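PDB 4GF0: glutathione S-transferase, which binds glutathione and, as its family suggests, probably catalyses conjugation of the tripeptide, through its sulfur, to electrophilic substrates. Local coordinates for residues H107-K113 and W172-D176; A141-E145 and Y183-T187; K51-L57 and T66-L71; Y153-F159 and Q192-R196. One frame throughout, in Å; residues are numbered along the deposited sequence.

Interaction 1. Residues H107-K113 and W172-D176; sequences HVAHAHK and WLDGD. With GSH (glutathione), chain D.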
loop_
_atom_site.group_PDB
_atom_site.type_symbol
_atom_site.label_atom_id
_atom_site.label_comp_id
_atom_site.label_asym_id
_atom_site.label_seq_id
_atom_site.Cartn_x
_atom_site.Cartn_y
_atom_site.Cartn_z
ATOM N N HIS A 107 3.738 8.107 -2.679
ATOM C CA HIS A 107 5.093 7.590 -2.500
ATOM C C HIS A 107 5.620 7.160 -3.860
ATOM O O HIS A 107 6.786 7.378 -4.181
ATOM C CB HIS A 107 5.123 6.413 -1.512
ATOM C CG HIS A 107 6.506 6.003 -1.092
ATOM N ND1 HIS A 107 6.728 5.113 -0.067
ATOM C CD2 HIS A 107 7.726 6.358 -1.560
ATOM C CE1 HIS A 107 8.031 4.933 0.083
ATOM N NE2 HIS A 107 8.658 5.679 -0.805
ATOM N N VAL A 108 4.750 6.557 -4.663
ATOM C CA VAL A 108 5.143 6.094 -5.990
ATOM C C VAL A 108 5.613 7.250 -6.881
ATOM O O VAL A 108 6.613 7.111 -7.593
ATOM C CB VAL A 108 4.014 5.284 -6.669
ATOM C CG1 VAL A 108 4.314 5.057 -8.156
ATOM C CG2 VAL A 108 3.817 3.951 -5.941
ATOM N N ALA A 109 4.914 8.386 -6.830
ATOM C CA ALA A 109 5.349 9.575 -7.563
ATOM C C ALA A 109 6.730 10.029 -7.099
ATOM O O ALA A 109 7.591 10.363 -7.915
ATOM C CB ALA A 109 4.334 10.715 -7.429
ATOM N N HIS A 110 6.940 10.044 -5.789
ATOM C CA HIS A 110 8.229 10.446 -5.225
ATOM C C HIS A 110 9.344 9.494 -5.667
ATOM O O HIS A 110 10.464 9.922 -5.930
ATOM C CB HIS A 110 8.146 10.479 -3.699
ATOM C CG HIS A 110 9.464 10.648 -3.021
ATOM N ND1 HIS A 110 10.118 11.857 -2.934
ATOM C CD2 HIS A 110 10.256 9.751 -2.367
ATOM C CE1 HIS A 110 11.254 11.705 -2.272
ATOM N NE2 HIS A 110 11.353 10.430 -1.919
ATOM N N ALA A 111 9.015 8.207 -5.756
ATOM C CA ALA A 111 9.997 7.163 -6.052
ATOM C C ALA A 111 10.571 7.305 -7.450
ATOM O O ALA A 111 11.664 6.809 -7.730
ATOM C CB ALA A 111 9.375 5.783 -5.879
ATOM N N HIS A 112 9.843 7.988 -8.324
ATOM C CA HIS A 112 10.322 8.193 -9.690
ATOM C C HIS A 112 11.466 9.200 -9.774
ATOM O O HIS A 112 12.085 9.360 -10.833
ATOM C CB HIS A 112 9.171 8.586 -10.623
ATOM C CG HIS A 112 8.305 7.440 -11.016
ATOM N ND1 HIS A 112 7.403 6.840 -10.148
ATOM C CD2 HIS A 112 8.220 6.744 -12.173
ATOM C CE1 HIS A 112 6.794 5.851 -10.768
ATOM N NE2 HIS A 112 7.270 5.771 -12.002
ATOM N N LYS A 113 11.755 9.881 -8.670
ATOM C CA LYS A 113 12.860 10.835 -8.662
ATOM C C LYS A 113 14.214 10.137 -8.700
ATOM O O LYS A 113 15.078 10.492 -9.510
ATOM C CB LYS A 113 12.786 11.765 -7.444
ATOM C CG LYS A 113 13.840 12.871 -7.475
ATOM C CD LYS A 113 13.558 13.966 -6.453
ATOM C CE LYS A 113 13.963 13.563 -5.053
ATOM N NZ LYS A 113 13.814 14.707 -4.099
ATOM N N TRP A 172 8.730 15.147 2.310
ATOM C CA TRP A 172 9.485 15.075 1.057
ATOM C C TRP A 172 9.164 16.231 0.112
ATOM O O TRP A 172 9.891 16.455 -0.857
ATOM C CB TRP A 172 9.172 13.775 0.308
ATOM C CG TRP A 172 9.675 12.530 0.945
ATOM C CD1 TRP A 172 10.776 12.394 1.731
ATOM C CD2 TRP A 172 9.085 11.230 0.840
ATOM N NE1 TRP A 172 10.910 11.080 2.129
ATOM C CE2 TRP A 172 9.887 10.347 1.593
ATOM C CE3 TRP A 172 7.962 10.728 0.181
ATOM C CZ2 TRP A 172 9.589 8.982 1.708
ATOM C CZ3 TRP A 172 7.669 9.375 0.290
ATOM C CH2 TRP A 172 8.480 8.517 1.049
ATOM N N LEU A 173 8.069 16.945 0.362
ATOM C CA LEU A 173 7.553 17.897 -0.641
ATOM C C LEU A 173 8.518 19.024 -0.994
ATOM O O LEU A 173 8.747 19.292 -2.182
ATOM C CB LEU A 173 6.193 18.463 -0.221
ATOM C CG LEU A 173 5.007 17.499 -0.316
ATOM C CD1 LEU A 173 3.793 18.070 0.405
ATOM C CD2 LEU A 173 4.662 17.209 -1.779
ATOM N N ASP A 174 9.079 19.691 0.012
ATOM C CA ASP A 174 10.010 20.793 -0.242
ATOM C C ASP A 174 11.192 20.308 -1.077
ATOM O O ASP A 174 11.565 20.942 -2.072
ATOM C CB ASP A 174 10.510 21.404 1.071
ATOM C CG ASP A 174 9.515 22.377 1.686
ATOM O OD1 ASP A 174 8.531 22.742 1.011
ATOM O OD2 ASP A 174 9.736 22.794 2.843
ATOM N N GLY A 175 11.747 19.164 -0.680
ATOM C CA GLY A 175 12.862 18.549 -1.377
ATOM C C GLY A 175 12.514 18.114 -2.788
ATOM O O GLY A 175 13.395 18.017 -3.651
ATOM N N ASP A 176 11.233 17.845 -3.031
ATOM C CA ASP A 176 10.787 17.443 -4.359
ATOM C C ASP A 176 10.370 18.638 -5.212
ATOM O O ASP A 176 9.914 18.465 -6.338
ATOM C CB ASP A 176 9.638 16.416 -4.279
ATOM C CG ASP A 176 10.111 15.032 -3.855
ATOM O OD1 ASP A 176 11.338 14.821 -3.751
ATOM O OD2 ASP A 176 9.255 14.146 -3.630
HETATM N N1 GSH D . 5.818 -0.153 -0.540
HETATM C CA1 GSH D . 6.918 -0.040 0.391
HETATM C C1 GSH D . 6.409 0.380 1.733
HETATM O O11 GSH D . 6.952 -0.057 2.784
HETATM O O12 GSH D . 5.451 1.195 1.818
HETATM C CB1 GSH D . 7.898 1.006 -0.085
HETATM C CG1 GSH D . 9.224 0.749 0.636
HETATM C CD1 GSH D . 10.321 1.606 -0.006
HETATM O OE1 GSH D . 10.410 1.708 -1.230
HETATM N N2 GSH D . 11.262 2.305 0.864
HETATM C CA2 GSH D . 12.308 3.107 0.277
HETATM C C2 GSH D . 13.505 2.215 0.080
HETATM O O2 GSH D . 13.711 1.269 0.828
HETATM C CB2 GSH D . 12.678 4.245 1.174
HETATM S SG2 GSH D . 11.320 5.396 1.283
HETATM N N3 GSH D . 14.438 2.445 -1.016
HETATM C CA3 GSH D . 15.586 1.555 -1.152
HETATM C C3 GSH D . 15.870 1.242 -2.600
HETATM O O31 GSH D . 14.985 1.439 -3.482
HETATM O O32 GSH D . 16.998 0.756 -2.934
#
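His-110 lies flat on the indole of Trp-172 in an offset stack, the imidazole and the six-membered ring 4.0 Å apart between centroids with planes 5° from parallel. Its CG sits over CE3 and its NE2 over the junction of the two indole rings. The same imidazole is gripped at its edge: ND1 donates to OD2 of Asp-176 at 2.5 Å, nearly straight (169°) and close to the ring plane, on the syn lone pair of that oxygen. Stack and bond fix both tilt and rotation of the ring. The other oxygen, OD1 of Asp-176, forms a salt bridge with NZ of Lys-113 at 2.5 Å, the lysine bending at chi3 (79°) to reach it. One carboxylate thus serves two basic partners, which is why an aspartate suits the place. His-107 meets the far end of the indole obliquely, its NE2 3.4 Å from CH2 of Trp-172, while at its edge the same NE2 lies 3.4 Å from the glutathione sulfur SG2. NE1 of Trp-172 is tied to the carbonyl of Gly-11. The three rings form an aromatic cluster beside the thiol end of the glutathione pocket, where helix 89-111 meets the loop after helix 162-170.

Interaction 2. Residues A141-E145 and Y183-T187; sequences ADFVE and YPKIT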
loop_
_atom_site.group_PDB
_atom_site.type_symbol
_atom_site.label_atom_id
_atom_site.label_comp_id
_atom_site.label_asym_id
_atom_site.label_seq_id
_atom_site.Cartn_x
_atom_site.Cartn_y
_atom_site.Cartn_z
ATOM N N ALA A 141 -0.211 16.575 -3.643
ATOM C CA ALA A 141 -0.454 17.491 -2.530
ATOM C C ALA A 141 -1.816 18.175 -2.675
ATOM O O ALA A 141 -2.527 18.378 -1.679
ATOM C CB ALA A 141 0.656 18.508 -2.413
ATOM N N ASP A 142 -2.184 18.502 -3.913
ATOM C CA ASP A 142 -3.500 19.075 -4.213
ATOM C C ASP A 142 -4.617 18.165 -3.713
ATOM O O ASP A 142 -5.571 18.613 -3.067
ATOM C CB ASP A 142 -3.676 19.271 -5.721
ATOM C CG ASP A 142 -2.908 20.451 -6.263
ATOM O OD1 ASP A 142 -2.363 21.242 -5.467
ATOM O OD2 ASP A 142 -2.870 20.594 -7.506
ATOM N N PHE A 143 -4.495 16.883 -4.028
ATOM C CA PHE A 143 -5.466 15.889 -3.587
ATOM C C PHE A 143 -5.483 15.685 -2.077
ATOM O O PHE A 143 -6.552 15.514 -1.481
ATOM C CB PHE A 143 -5.215 14.553 -4.280
ATOM C CG PHE A 143 -6.256 13.521 -3.974
ATOM C CD1 PHE A 143 -7.464 13.524 -4.652
ATOM C CD2 PHE A 143 -6.035 12.558 -3.011
ATOM C CE1 PHE A 143 -8.436 12.576 -4.377
ATOM C CE2 PHE A 143 -7.005 11.612 -2.724
ATOM C CZ PHE A 143 -8.205 11.620 -3.413
ATOM N N VAL A 144 -4.308 15.665 -1.454
ATOM C CA VAL A 144 -4.235 15.582 -0.004
ATOM C C VAL A 144 -5.013 16.737 0.616
ATOM O O VAL A 144 -5.835 16.534 1.511
ATOM C CB VAL A 144 -2.773 15.633 0.494
ATOM C CG1 VAL A 144 -2.725 15.899 1.999
ATOM C CG2 VAL A 144 -2.063 14.330 0.165
ATOM N N GLU A 145 -4.748 17.941 0.120
ATOM C CA GLU A 145 -5.337 19.160 0.659
ATOM C C GLU A 145 -6.858 19.173 0.489
ATOM O O GLU A 145 -7.584 19.596 1.379
ATOM C CB GLU A 145 -4.692 20.387 -0.009
ATOM C CG GLU A 145 -5.218 21.740 0.451
ATOM C CD GLU A 145 -4.675 22.156 1.808
ATOM O OE1 GLU A 145 -3.749 21.489 2.328
ATOM O OE2 GLU A 145 -5.170 23.161 2.358
ATOM N N TYR A 183 -0.106 25.056 0.783
ATOM C CA TYR A 183 -1.228 24.220 1.207
ATOM C C TYR A 183 -1.524 24.456 2.675
ATOM O O TYR A 183 -0.830 23.906 3.533
ATOM C CB TYR A 183 -0.870 22.747 0.995
ATOM C CG TYR A 183 -0.492 22.437 -0.432
ATOM C CD1 TYR A 183 -1.457 22.074 -1.356
ATOM C CD2 TYR A 183 0.821 22.517 -0.860
ATOM C CE1 TYR A 183 -1.120 21.793 -2.666
ATOM C CE2 TYR A 183 1.165 22.241 -2.167
ATOM C CZ TYR A 183 0.186 21.877 -3.065
ATOM O OH TYR A 183 0.521 21.599 -4.369
ATOM N N PRO A 184 -2.541 25.283 2.972
ATOM C CA PRO A 184 -2.782 25.687 4.364
ATOM C C PRO A 184 -3.062 24.521 5.313
ATOM O O PRO A 184 -2.504 24.507 6.412
ATOM C CB PRO A 184 -3.990 26.640 4.273
ATOM C CG PRO A 184 -4.517 26.516 2.874
ATOM C CD PRO A 184 -3.385 26.032 2.019
ATOM N N LYS A 185 -3.885 23.554 4.904
ATOM C CA LYS A 185 -4.184 22.428 5.786
ATOM C C LYS A 185 -2.977 21.519 5.999
ATOM O O LYS A 185 -2.746 21.044 7.113
ATOM C CB LYS A 185 -5.409 21.648 5.304
ATOM C CG LYS A 185 -6.720 22.398 5.534
ATOM C CD LYS A 185 -7.917 21.473 5.404
ATOM C CE LYS A 185 -8.077 21.030 3.976
ATOM N NZ LYS A 185 -9.130 19.990 3.811
ATOM N N ILE A 186 -2.202 21.292 4.942
ATOM C CA ILE A 186 -0.971 20.522 5.076
ATOM C C ILE A 186 -0.021 21.251 6.019
ATOM O O ILE A 186 0.624 20.632 6.858
ATOM C CB ILE A 186 -0.284 20.276 3.708
ATOM C CG1 ILE A 186 -1.126 19.317 2.862
ATOM C CG2 ILE A 186 1.116 19.697 3.901
ATOM C CD1 ILE A 186 -0.504 18.982 1.504
ATOM N N THR A 187 0.035 22.574 5.899
ATOM C CA THR A 187 0.914 23.372 6.747
ATOM C C THR A 187 0.527 23.239 8.217
ATOM O O THR A 187 1.383 22.986 9.070
ATOM C CB THR A 187 0.907 24.847 6.336
ATOM O OG1 THR A 187 1.460 24.959 5.020
ATOM C CG2 THR A 187 1.747 25.679 7.299
#
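Glu-145 leaves its helix with CG opposite the backbone N (chi1 180°) and bends at CB-CG (chi2 77°), which carries its carboxylate to the first turn of helix 184-194. There each oxygen takes one backbone N-H through its syn lone pair: OE2 from Lys-185 N at 2.9 Å, OE1 from Ile-186 N at 3.0 Å. Amides of a first turn lack carbonyl partners within their own helix, and a forked anionic side chain suits two of them; the helix dipole would probably steady its charge. An alanine here would take away the carboxylate and is likely to leave the N-H groups of Lys-185 and Ile-186 without these acceptors. Tyr-183, the N-cap residue, turns one ring face to Ala-141, whose CB stands 3.8 Å from the ring centroid in a CH-pi contact; so small a residue lets the ring come close to the helix. Asp-142 OD1 lies at the ring edge, 3.1 Å from Tyr-183 OH. Alongside, CD1 of Ile-186 touches Val-144 CG1 at 3.8 Å. Lys-185 NZ bonds chiefly to Leu-149 O. Helix 162-170 touches both helices, Leu-166 on Val-144 of helix 123-148 and Cys-170 on Ile-186 of helix 184-194.

Interaction 3. Residues K51-L57 and T66-L71; sequences KGRVPAL and TETGAL. With GSH (glutathione), chain D.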
loop_
_atom_site.group_PDB
_atom_site.type_symbol
_atom_site.label_atom_id
_atom_site.label_comp_id
_atom_site.label_asym_id
_atom_site.label_seq_id
_atom_site.Cartn_x
_atom_site.Cartn_y
_atom_site.Cartn_z
ATOM N N LYS A 51 12.856 -7.853 -0.651
ATOM C CA LYS A 51 12.510 -6.722 -1.516
ATOM C C LYS A 51 13.541 -5.596 -1.448
ATOM O O LYS A 51 13.542 -4.699 -2.295
ATOM C CB LYS A 51 11.104 -6.200 -1.183
ATOM C CG LYS A 51 10.009 -7.185 -1.562
ATOM C CD LYS A 51 8.636 -6.711 -1.113
ATOM C CE LYS A 51 8.442 -6.920 0.379
ATOM N NZ LYS A 51 7.030 -6.581 0.761
ATOM N N GLY A 52 14.406 -5.637 -0.438
ATOM C CA GLY A 52 15.502 -4.685 -0.338
ATOM C C GLY A 52 15.033 -3.280 -0.011
ATOM O O GLY A 52 15.615 -2.300 -0.490
ATOM N N ARG A 53 13.979 -3.178 0.794
ATOM C CA ARG A 53 13.425 -1.877 1.165
ATOM C C ARG A 53 13.331 -1.753 2.665
ATOM O O ARG A 53 13.304 -2.761 3.376
ATOM C CB ARG A 53 12.012 -1.684 0.592
ATOM C CG ARG A 53 11.836 -2.045 -0.860
ATOM C CD ARG A 53 12.530 -1.076 -1.806
ATOM N NE ARG A 53 12.243 -1.469 -3.188
ATOM C CZ ARG A 53 11.094 -1.204 -3.801
ATOM N NH1 ARG A 53 10.145 -0.521 -3.161
ATOM N NH2 ARG A 53 10.889 -1.612 -5.048
ATOM N N VAL A 54 13.261 -0.515 3.146
ATOM C CA VAL A 54 12.854 -0.267 4.529
ATOM C C VAL A 54 11.461 0.375 4.461
ATOM O O VAL A 54 11.147 1.071 3.495
ATOM C CB VAL A 54 13.863 0.647 5.281
ATOM C CG1 VAL A 54 15.207 -0.052 5.433
ATOM C CG2 VAL A 54 14.042 1.972 4.547
ATOM N N PRO A 55 10.612 0.152 5.474
ATOM C CA PRO A 55 10.847 -0.552 6.742
ATOM C C PRO A 55 10.731 -2.067 6.668
ATOM O O PRO A 55 10.086 -2.615 5.768
ATOM C CB PRO A 55 9.718 -0.028 7.626
ATOM C CG PRO A 55 8.579 0.196 6.633
ATOM C CD PRO A 55 9.271 0.767 5.430
ATOM N N ALA A 56 11.341 -2.729 7.649
ATOM C CA ALA A 56 10.998 -4.106 7.973
ATOM C C ALA A 56 10.915 -4.139 9.485
ATOM O O ALA A 56 11.611 -3.384 10.174
ATOM C CB ALA A 56 12.065 -5.082 7.458
ATOM N N LEU A 57 10.065 -5.009 10.009
ATOM C CA LEU A 57 9.889 -5.101 11.451
ATOM C C LEU A 57 10.102 -6.534 11.888
ATOM O O LEU A 57 9.484 -7.451 11.343
ATOM C CB LEU A 57 8.472 -4.656 11.828
ATOM C CG LEU A 57 8.169 -4.488 13.319
ATOM C CD1 LEU A 57 8.887 -3.238 13.870
ATOM C CD2 LEU A 57 6.654 -4.398 13.522
ATOM N N THR A 66 6.876 -6.729 6.469
ATOM C CA THR A 66 7.212 -5.614 5.583
ATOM C C THR A 66 5.958 -4.876 5.146
ATOM O O THR A 66 4.844 -5.381 5.339
ATOM C CB THR A 66 7.932 -6.076 4.306
ATOM O OG1 THR A 66 7.072 -6.951 3.562
ATOM C CG2 THR A 66 9.229 -6.808 4.654
ATOM N N GLU A 67 6.186 -3.716 4.517
ATOM C CA GLU A 67 5.174 -2.786 3.969
ATOM C C GLU A 67 4.643 -1.836 5.027
ATOM O O GLU A 67 3.936 -2.237 5.952
ATOM C CB GLU A 67 4.018 -3.482 3.236
ATOM C CG GLU A 67 4.453 -4.340 2.046
ATOM C CD GLU A 67 5.000 -3.528 0.879
ATOM O OE1 GLU A 67 4.656 -2.328 0.749
ATOM O OE2 GLU A 67 5.770 -4.100 0.077
ATOM N N THR A 68 4.988 -0.565 4.869
ATOM C CA THR A 68 4.655 0.448 5.863
ATOM C C THR A 68 3.211 0.352 6.370
ATOM O O THR A 68 2.975 0.322 7.579
ATOM C CB THR A 68 4.925 1.839 5.284
ATOM O OG1 THR A 68 6.316 1.934 4.946
ATOM C CG2 THR A 68 4.586 2.938 6.299
ATOM N N GLY A 69 2.242 0.282 5.461
ATOM C CA GLY A 69 0.849 0.299 5.883
ATOM C C GLY A 69 0.490 -0.905 6.734
ATOM O O GLY A 69 -0.310 -0.806 7.672
ATOM N N ALA A 70 1.069 -2.056 6.402
ATOM C CA ALA A 70 0.826 -3.278 7.164
ATOM C C ALA A 70 1.444 -3.163 8.551
ATOM O O ALA A 70 0.848 -3.581 9.551
ATOM C CB ALA A 70 1.393 -4.501 6.415
ATOM N N LEU A 71 2.635 -2.578 8.624
ATOM C CA LEU A 71 3.311 -2.407 9.914
ATOM C C LEU A 71 2.560 -1.431 10.802
ATOM O O LEU A 71 2.526 -1.594 12.010
ATOM C CB LEU A 71 4.728 -1.871 9.710
ATOM C CG LEU A 71 5.676 -2.756 8.899
ATOM C CD1 LEU A 71 7.120 -2.283 9.027
ATOM C CD2 LEU A 71 5.545 -4.161 9.361
HETATM N N1 GSH D . 5.818 -0.153 -0.540
HETATM C CA1 GSH D . 6.918 -0.040 0.391
HETATM C C1 GSH D . 6.409 0.380 1.733
HETATM O O11 GSH D . 6.952 -0.057 2.784
HETATM O O12 GSH D . 5.451 1.195 1.818
HETATM C CB1 GSH D . 7.898 1.006 -0.085
HETATM C CG1 GSH D . 9.224 0.749 0.636
HETATM C CD1 GSH D . 10.321 1.606 -0.006
HETATM O OE1 GSH D . 10.410 1.708 -1.230
HETATM N N2 GSH D . 11.262 2.305 0.864
HETATM C CA2 GSH D . 12.308 3.107 0.277
HETATM C C2 GSH D . 13.505 2.215 0.080
HETATM O O2 GSH D . 13.711 1.269 0.828
HETATM C CB2 GSH D . 12.678 4.245 1.174
HETATM S SG2 GSH D . 11.320 5.396 1.283
HETATM N N3 GSH D . 14.438 2.445 -1.016
HETATM C CA3 GSH D . 15.586 1.555 -1.152
HETATM C C3 GSH D . 15.870 1.242 -2.600
HETATM O O31 GSH D . 14.985 1.439 -3.482
HETATM O O32 GSH D . 16.998 0.756 -2.934
HETATM O O HOH W 1 8.449 -2.266 3.556
#
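Pro-55, preceded by a cis peptide bond, leads into strand 56-58, and a water bridges its carbonyl O, the N of Glu-67, N-cap of helix 68-78, and glutathione O11. Lys-51, bent at chi3 (-77°), brings NZ between two acceptors: Thr-66 OG1 at 2.8 Å, met tip to tip, and Glu-67 OE2 at 2.9 Å, in a salt bridge on the anti lone pair. OE1 of Glu-67 lies 2.8 Å from the glutathione amine N1, so one carboxylate links lysine and ligand. A methionine in place of Lys-51 would probably leave Glu-67 OE2 without its charged mate and the carboxylate freer to swing away. Pro-55 CB presses on Leu-71 CD1 at 3.7 Å, an apolar contact joining the loop to helix 68-78. Arg-53 NH1 reaches glutathione OE1 at 3.0 Å, while Val-54 makes two backbone hydrogen bonds to the ligand, its N to O2 at 3.0 Å and its O to N2 at 2.9 Å. This is the cis-proline loop of the thioredoxin-like fold, pairing its pre-proline residue with the cysteinyl backbone of glutathione. Thr-68 binds O11 through both N and OG1. The gamma-glutamyl amine and carboxylate therefore meet complementary partners, an anion and the N-H-rich start of a helix.

Interaction 4. Residues Y153-F159 and Q192-R196; sequences YVLGEDF and QMTAR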
loop_
_atom_site.group_PDB
_atom_site.type_symbol
_atom_site.label_atom_id
_atom_site.label_comp_id
_atom_site.label_asym_id
_atom_site.label_seq_id
_atom_site.Cartn_x
_atom_site.Cartn_y
_atom_site.Cartn_z
ATOM N N TYR A 153 -5.845 16.861 11.565
ATOM C CA TYR A 153 -5.268 15.576 11.165
ATOM C C TYR A 153 -6.100 14.976 10.053
ATOM O O TYR A 153 -7.115 15.548 9.671
ATOM C CB TYR A 153 -5.218 14.616 12.357
ATOM C CG TYR A 153 -4.319 15.112 13.462
ATOM C CD1 TYR A 153 -2.945 15.211 13.278
ATOM C CD2 TYR A 153 -4.844 15.505 14.684
ATOM C CE1 TYR A 153 -2.118 15.685 14.299
ATOM C CE2 TYR A 153 -4.027 15.975 15.701
ATOM C CZ TYR A 153 -2.668 16.054 15.506
ATOM O OH TYR A 153 -1.869 16.530 16.528
ATOM N N VAL A 154 -5.698 13.818 9.544
ATOM C CA VAL A 154 -6.446 13.217 8.436
ATOM C C VAL A 154 -7.939 13.044 8.739
ATOM O O VAL A 154 -8.789 13.431 7.949
ATOM C CB VAL A 154 -5.825 11.879 8.007
ATOM C CG1 VAL A 154 -6.748 11.147 7.018
ATOM C CG2 VAL A 154 -4.461 12.121 7.393
ATOM N N LEU A 155 -8.256 12.492 9.904
ATOM C CA LEU A 155 -9.655 12.252 10.253
ATOM C C LEU A 155 -10.321 13.442 10.921
ATOM O O LEU A 155 -11.482 13.354 11.328
ATOM C CB LEU A 155 -9.764 11.053 11.176
ATOM C CG LEU A 155 -9.321 9.751 10.512
ATOM C CD1 LEU A 155 -9.351 8.650 11.531
ATOM C CD2 LEU A 155 -10.233 9.412 9.340
ATOM N N GLY A 156 -9.595 14.550 11.035
ATOM C CA GLY A 156 -10.130 15.735 11.689
ATOM C C GLY A 156 -9.493 15.926 13.050
ATOM O O GLY A 156 -8.267 16.002 13.160
ATOM N N GLU A 157 -10.319 15.982 14.089
ATOM C CA GLU A 157 -9.832 16.102 15.463
ATOM C C GLU A 157 -8.915 14.944 15.877
ATOM O O GLU A 157 -7.929 15.147 16.587
ATOM C CB GLU A 157 -11.015 16.207 16.440
ATOM C CG GLU A 157 -10.647 15.980 17.910
ATOM C CD GLU A 157 -11.855 16.012 18.845
ATOM O OE1 GLU A 157 -12.942 16.456 18.412
ATOM O OE2 GLU A 157 -11.717 15.589 20.017
ATOM N N ASP A 158 -9.233 13.736 15.427
ATOM C CA ASP A 158 -8.564 12.535 15.917
ATOM C C ASP A 158 -7.350 12.104 15.097
ATOM O O ASP A 158 -7.442 11.873 13.896
ATOM C CB ASP A 158 -9.566 11.380 15.975
ATOM C CG ASP A 158 -10.770 11.706 16.834
ATOM O OD1 ASP A 158 -10.580 12.301 17.911
ATOM O OD2 ASP A 158 -11.904 11.384 16.428
ATOM N N PHE A 159 -6.216 12.000 15.780
ATOM C CA PHE A 159 -4.996 11.421 15.239
ATOM C C PHE A 159 -5.222 9.942 14.912
ATOM O O PHE A 159 -5.979 9.246 15.606
ATOM C CB PHE A 159 -3.925 11.546 16.324
ATOM C CG PHE A 159 -2.556 11.101 15.907
ATOM C CD1 PHE A 159 -1.711 11.965 15.226
ATOM C CD2 PHE A 159 -2.085 9.843 16.250
ATOM C CE1 PHE A 159 -0.436 11.568 14.870
ATOM C CE2 PHE A 159 -0.810 9.436 15.887
ATOM C CZ PHE A 159 0.020 10.307 15.197
ATOM N N GLN A 192 1.257 20.610 13.668
ATOM C CA GLN A 192 0.749 19.788 14.763
ATOM C C GLN A 192 1.634 18.568 14.949
ATOM O O GLN A 192 1.967 18.204 16.071
ATOM C CB GLN A 192 -0.701 19.351 14.515
ATOM C CG GLN A 192 -1.701 20.504 14.477
ATOM C CD GLN A 192 -1.749 21.266 15.787
ATOM O OE1 GLN A 192 -1.597 20.684 16.869
ATOM N NE2 GLN A 192 -1.953 22.576 15.698
ATOM N N MET A 193 2.008 17.936 13.840
ATOM C CA MET A 193 2.833 16.731 13.890
ATOM C C MET A 193 4.200 17.012 14.514
ATOM O O MET A 193 4.675 16.258 15.370
ATOM C CB MET A 193 2.999 16.137 12.486
ATOM C CG MET A 193 1.717 15.512 11.912
ATOM S SD MET A 193 1.126 14.115 12.905
ATOM C CE MET A 193 2.412 12.894 12.633
ATOM N N THR A 194 4.818 18.102 14.075
ATOM C CA THR A 194 6.140 18.505 14.551
ATOM C C THR A 194 6.153 18.704 16.072
ATOM O O THR A 194 7.167 18.469 16.734
ATOM C CB THR A 194 6.616 19.786 13.819
ATOM O OG1 THR A 194 6.808 19.492 12.428
ATOM C CG2 THR A 194 7.914 20.312 14.404
ATOM N N ALA A 195 5.004 19.092 16.621
ATOM C CA ALA A 195 4.875 19.389 18.047
ATOM C C ALA A 195 4.570 18.155 18.891
ATOM O O ALA A 195 4.582 18.229 20.119
ATOM C CB ALA A 195 3.801 20.445 18.263
ATOM N N ARG A 196 4.293 17.023 18.244
ATOM C CA ARG A 196 3.925 15.806 18.975
ATOM C C ARG A 196 5.138 15.123 19.590
ATOM O O ARG A 196 6.248 15.172 19.044
ATOM C CB ARG A 196 3.181 14.811 18.066
ATOM C CG ARG A 196 1.764 15.249 17.680
ATOM C CD ARG A 196 1.035 14.159 16.886
ATOM N NE ARG A 196 0.541 13.063 17.730
ATOM C CZ ARG A 196 -0.661 13.028 18.303
ATOM N NH1 ARG A 196 -1.510 14.037 18.148
ATOM N NH2 ARG A 196 -1.017 11.981 19.048
#
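Arg-196 lays its guanidinium flat on the ring of Phe-159, a cation-pi stack with CZ 3.6 Å from the ring centroid and planes 6° apart. The two side chains arrive from opposite directions, the group offset toward the ring's rim so that NE stands over CE1 and NH2 over CG. An arginine suits the place because its flat cation can stack and also bond in its own plane. In the hydrogen bond, NH1 of Arg-196 donates to Tyr-153 OH at 3.0 Å, with an N-H...O angle of 147° and the hydroxyl close to the guanidinium plane, while the tyrosine ring stands almost upright to it at 84°. NE is salt-bridged to Glu-23, which joins this contact to helix 14-23 of the N-terminal domain. Tyr-153 also opens a type I beta turn ending at Gly-156, in the loop between helices 123-148 and 162-170 of the all-helical C-terminal domain. The Met-aromatic contacts come at ring edges. Met-193, folded at chi2 and chi3, sets SD 3.6 Å from CE1 of Phe-159 and 3.9 Å from CE1 of Tyr-153, its flexible thioether settling against the edges of both rings. Gln-192 adds a van der Waals contact, CB 3.7 Å from Tyr-153 OH.

Overall arrangement
Interaction 3 comes first along the chain and lies in the thioredoxin-like N-terminal domain, closing before the others open; interactions 1, 2 and 4 interlace in the helical part that follows. Interactions 1 and 3 have centres 18 Å apart, yet both touch glutathione, one near its sulfur and one at the gamma-glutamyl end and along its backbone, and both reach the second subunit. Interactions 2 and 4 share helix 184-194, their centres 14 Å apart, and pin its two ends to helix 123-148 and to the 153-159 loop. Interactions 1 and 2 touch through Leu-173 and Ala-141. The ligand site is thus built from both domains, with interactions 2 and 4 across the chain's centre from interaction 3.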